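Local coordinates for protein SmhB (Serratia marcescens, PDB 6ZZ5) that forms one component of a tripartite alpha-pore forming toxin, captured here in its soluble form before any pore has assembled, at residues G189-V199 against V211-G222. Residues are numbered along the deposited sequence; the frame is centred on the assembly and turned at random.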
loop_
_atom_site.group_PDB
_atom_site.type_symbol
_atom_site.label_atom_id
_atom_site.label_comp_id
_atom_site.label_asym_id
_atom_site.label_seq_id
_atom_site.Cartn_x
_atom_site.Cartn_y
_atom_site.Cartn_z
ATOM N N GLY A 189 -19.928 -1.856 -5.532
ATOM C CA GLY A 189 -19.957 -2.240 -6.951
ATOM C C GLY A 189 -18.810 -1.644 -7.754
ATOM O O GLY A 189 -18.748 -1.934 -8.941
ATOM N N GLY A 190 -17.963 -0.803 -7.146
ATOM C CA GLY A 190 -16.860 -0.142 -7.826
ATOM C C GLY A 190 -15.644 -1.055 -7.882
ATOM O O GLY A 190 -15.642 -2.168 -7.335
ATOM N N ALA A 191 -14.627 -0.578 -8.558
ATOM C CA ALA A 191 -13.357 -1.301 -8.684
ATOM C C ALA A 191 -12.214 -0.291 -8.707
ATOM O O ALA A 191 -12.439 0.918 -8.960
ATOM C CB ALA A 191 -13.369 -2.160 -9.933
ATOM N N ILE A 192 -11.022 -0.792 -8.410
ATOM C CA ILE A 192 -9.749 -0.080 -8.584
ATOM C C ILE A 192 -9.142 -0.585 -9.901
ATOM O O ILE A 192 -9.094 -1.782 -10.099
ATOM C CB ILE A 192 -8.876 -0.299 -7.351
ATOM C CG1 ILE A 192 -9.599 0.231 -6.106
ATOM C CG2 ILE A 192 -7.498 0.325 -7.534
ATOM C CD1 ILE A 192 -9.782 1.696 -6.126
ATOM N N VAL A 193 -8.753 0.317 -10.783
ATOM C CA VAL A 193 -8.161 -0.024 -12.105
ATOM C C VAL A 193 -6.692 0.394 -12.069
ATOM O O VAL A 193 -6.430 1.587 -11.645
ATOM C CB VAL A 193 -8.881 0.731 -13.230
ATOM C CG1 VAL A 193 -8.261 0.382 -14.572
ATOM C CG2 VAL A 193 -10.368 0.422 -13.227
ATOM N N THR A 194 -5.805 -0.441 -12.591
ATOM C CA THR A 194 -4.344 -0.217 -12.476
ATOM C C THR A 194 -3.705 -0.440 -13.830
ATOM O O THR A 194 -4.263 -1.150 -14.706
ATOM C CB THR A 194 -3.671 -1.079 -11.386
ATOM O OG1 THR A 194 -3.705 -2.461 -11.737
ATOM C CG2 THR A 194 -4.351 -0.941 -10.059
ATOM N N ALA A 195 -2.575 0.243 -14.003
ATOM C CA ALA A 195 -1.777 0.167 -15.215
ATOM C C ALA A 195 -0.349 0.499 -14.856
ATOM O O ALA A 195 -0.122 1.268 -13.878
ATOM C CB ALA A 195 -2.326 1.100 -16.260
ATOM N N ILE A 196 0.549 -0.206 -15.515
ATOM C CA ILE A 196 2.013 -0.028 -15.329
ATOM C C ILE A 196 2.635 0.416 -16.642
ATOM O O ILE A 196 2.324 -0.167 -17.680
ATOM C CB ILE A 196 2.567 -1.367 -14.805
ATOM C CG1 ILE A 196 2.099 -1.579 -13.358
ATOM C CG2 ILE A 196 4.090 -1.385 -14.912
ATOM C CD1 ILE A 196 2.101 -3.021 -12.923
ATOM N N GLY A 197 3.516 1.416 -16.617
ATOM C CA GLY A 197 4.166 1.857 -17.854
ATOM C C GLY A 197 5.399 2.693 -17.555
ATOM O O GLY A 197 5.661 2.997 -16.392
ATOM N N ALA A 198 6.077 3.141 -18.596
ATOM C CA ALA A 198 7.343 3.895 -18.455
ATOM C C ALA A 198 7.126 5.216 -17.712
ATOM O O ALA A 198 6.123 5.899 -17.927
ATOM C CB ALA A 198 7.988 4.088 -19.798
ATOM N N VAL A 199 8.106 5.593 -16.904
ATOM C CA VAL A 199 8.086 6.823 -16.071
ATOM C C VAL A 199 8.526 8.042 -16.885
ATOM O O VAL A 199 8.371 9.139 -16.373
ATOM C CB VAL A 199 8.999 6.661 -14.843
ATOM C CG1 VAL A 199 8.491 5.521 -13.966
ATOM C CG2 VAL A 199 10.478 6.506 -15.204
ATOM N N VAL A 211 11.924 2.250 -18.250
ATOM C CA VAL A 211 11.824 1.962 -16.800
ATOM C C VAL A 211 10.374 2.134 -16.381
ATOM O O VAL A 211 9.861 3.255 -16.409
ATOM C CB VAL A 211 12.821 2.805 -15.986
ATOM C CG1 VAL A 211 12.682 2.586 -14.500
ATOM C CG2 VAL A 211 14.242 2.493 -16.429
ATOM N N VAL A 212 9.754 1.025 -16.005
ATOM C CA VAL A 212 8.348 0.998 -15.536
ATOM C C VAL A 212 8.344 0.928 -14.006
ATOM O O VAL A 212 7.305 0.941 -13.427
ATOM C CB VAL A 212 7.567 -0.168 -16.178
ATOM C CG1 VAL A 212 7.600 -0.116 -17.687
ATOM C CG2 VAL A 212 8.091 -1.526 -15.755
ATOM N N MET A 213 9.481 0.779 -13.367
ATOM C CA MET A 213 9.593 0.689 -11.903
ATOM C C MET A 213 9.108 2.006 -11.281
ATOM O O MET A 213 9.651 3.052 -11.613
ATOM C CB MET A 213 11.041 0.468 -11.501
ATOM C CG MET A 213 11.167 -0.150 -10.159
ATOM S SD MET A 213 12.904 -0.574 -9.758
ATOM C CE MET A 213 13.381 -1.129 -11.358
ATOM N N GLY A 214 8.037 1.929 -10.535
ATOM C CA GLY A 214 7.259 3.055 -9.983
ATOM C C GLY A 214 6.450 3.786 -11.044
ATOM O O GLY A 214 5.880 4.827 -10.729
ATOM N N GLY A 215 6.289 3.205 -12.231
ATOM C CA GLY A 215 5.451 3.807 -13.287
ATOM C C GLY A 215 4.060 3.247 -13.219
ATOM O O GLY A 215 3.787 2.298 -13.959
ATOM N N ILE A 216 3.256 3.756 -12.290
ATOM C CA ILE A 216 1.918 3.199 -11.973
ATOM C C ILE A 216 0.840 4.254 -12.111
ATOM O O ILE A 216 1.059 5.433 -11.783
ATOM C CB ILE A 216 1.873 2.546 -10.579
ATOM C CG1 ILE A 216 2.150 3.523 -9.438
ATOM C CG2 ILE A 216 2.831 1.371 -10.559
ATOM C CD1 ILE A 216 1.794 2.985 -8.099
ATOM N N ALA A 217 -0.313 3.781 -12.523
ATOM C CA ALA A 217 -1.579 4.534 -12.468
ATOM C C ALA A 217 -2.591 3.681 -11.701
ATOM O O ALA A 217 -2.660 2.427 -11.901
ATOM C CB ALA A 217 -2.061 4.862 -13.843
ATOM N N MET A 218 -3.308 4.352 -10.816
ATOM C CA MET A 218 -4.479 3.759 -10.161
ATOM C C MET A 218 -5.643 4.743 -10.333
ATOM O O MET A 218 -5.529 5.963 -10.061
ATOM C CB MET A 218 -4.177 3.462 -8.694
ATOM C CG MET A 218 -2.872 2.651 -8.479
ATOM S SD MET A 218 -2.659 2.094 -6.799
ATOM C CE MET A 218 -3.928 0.856 -6.612
ATOM N N MET A 219 -6.753 4.187 -10.737
ATOM C CA MET A 219 -7.970 4.939 -11.025
ATOM C C MET A 219 -9.127 4.156 -10.448
ATOM O O MET A 219 -8.906 3.057 -9.974
ATOM C CB MET A 219 -8.071 5.120 -12.545
ATOM C CG MET A 219 -7.012 6.069 -13.035
ATOM S SD MET A 219 -6.606 5.791 -14.723
ATOM C CE MET A 219 -5.830 4.170 -14.600
ATOM N N THR A 220 -10.313 4.736 -10.453
ATOM C CA THR A 220 -11.560 4.103 -9.970
ATOM C C THR A 220 -12.467 3.806 -11.170
ATOM O O THR A 220 -12.383 4.478 -12.218
ATOM C CB THR A 220 -12.269 5.001 -8.943
ATOM O OG1 THR A 220 -12.502 6.261 -9.563
ATOM C CG2 THR A 220 -11.465 5.144 -7.678
ATOM N N ALA A 221 -13.272 2.761 -11.042
ATOM C CA ALA A 221 -14.343 2.430 -11.988
ATOM C C ALA A 221 -15.597 2.450 -11.122
ATOM O O ALA A 221 -15.516 1.896 -9.987
ATOM C CB ALA A 221 -14.087 1.068 -12.626
ATOM N N GLY A 222 -16.662 3.113 -11.556
ATOM C CA GLY A 222 -17.937 2.931 -10.825
ATOM C C GLY A 222 -18.584 1.574 -11.158
ATOM O O GLY A 222 -18.076 0.839 -12.045
#
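Met218 lays its methyl CE over two neighbours on the facing strand, 3.7 Å from Ile192 CG2 and 3.9 Å from Thr194 CG2, within the antiparallel beta hairpin formed by strands 191-196 and 216-221. Such a hydrophobic hairpin, the beta-tongue, marks the soluble state of toxins related to haemolysin BL; in the relatives ClyA and AhlB the tongue becomes helical as the pore assembles, and SmhB may behave likewise. The bend of Met218 at its last torsion (chi3 70°) turns CE back over the sheet, while the Thr194 side chain runs beside it in the same direction; both also touch Thr24 of helix 4-30. On the opposite face Val193 CG2 reaches Ala221 CB at 3.8 Å, a diagonal contact, and helix 349-359 packs against Ala195, Ala217 and Met219. Paired N-H...O bonds tie Ala191 to Ala221, Val193 to Met219 and Ala195 to Ala217. Past the strands, Gly197 N donates to Gly215 O (2.8 Å), the closing residue of a type II turn that begins at Val212. At the end of strand 191-196 the Ile196 and Val212 side chains cross at about a right angle, and Val199, with CG1 anti to its carbonyl carbon, sets that methyl 3.6 Å from Gly215 CA.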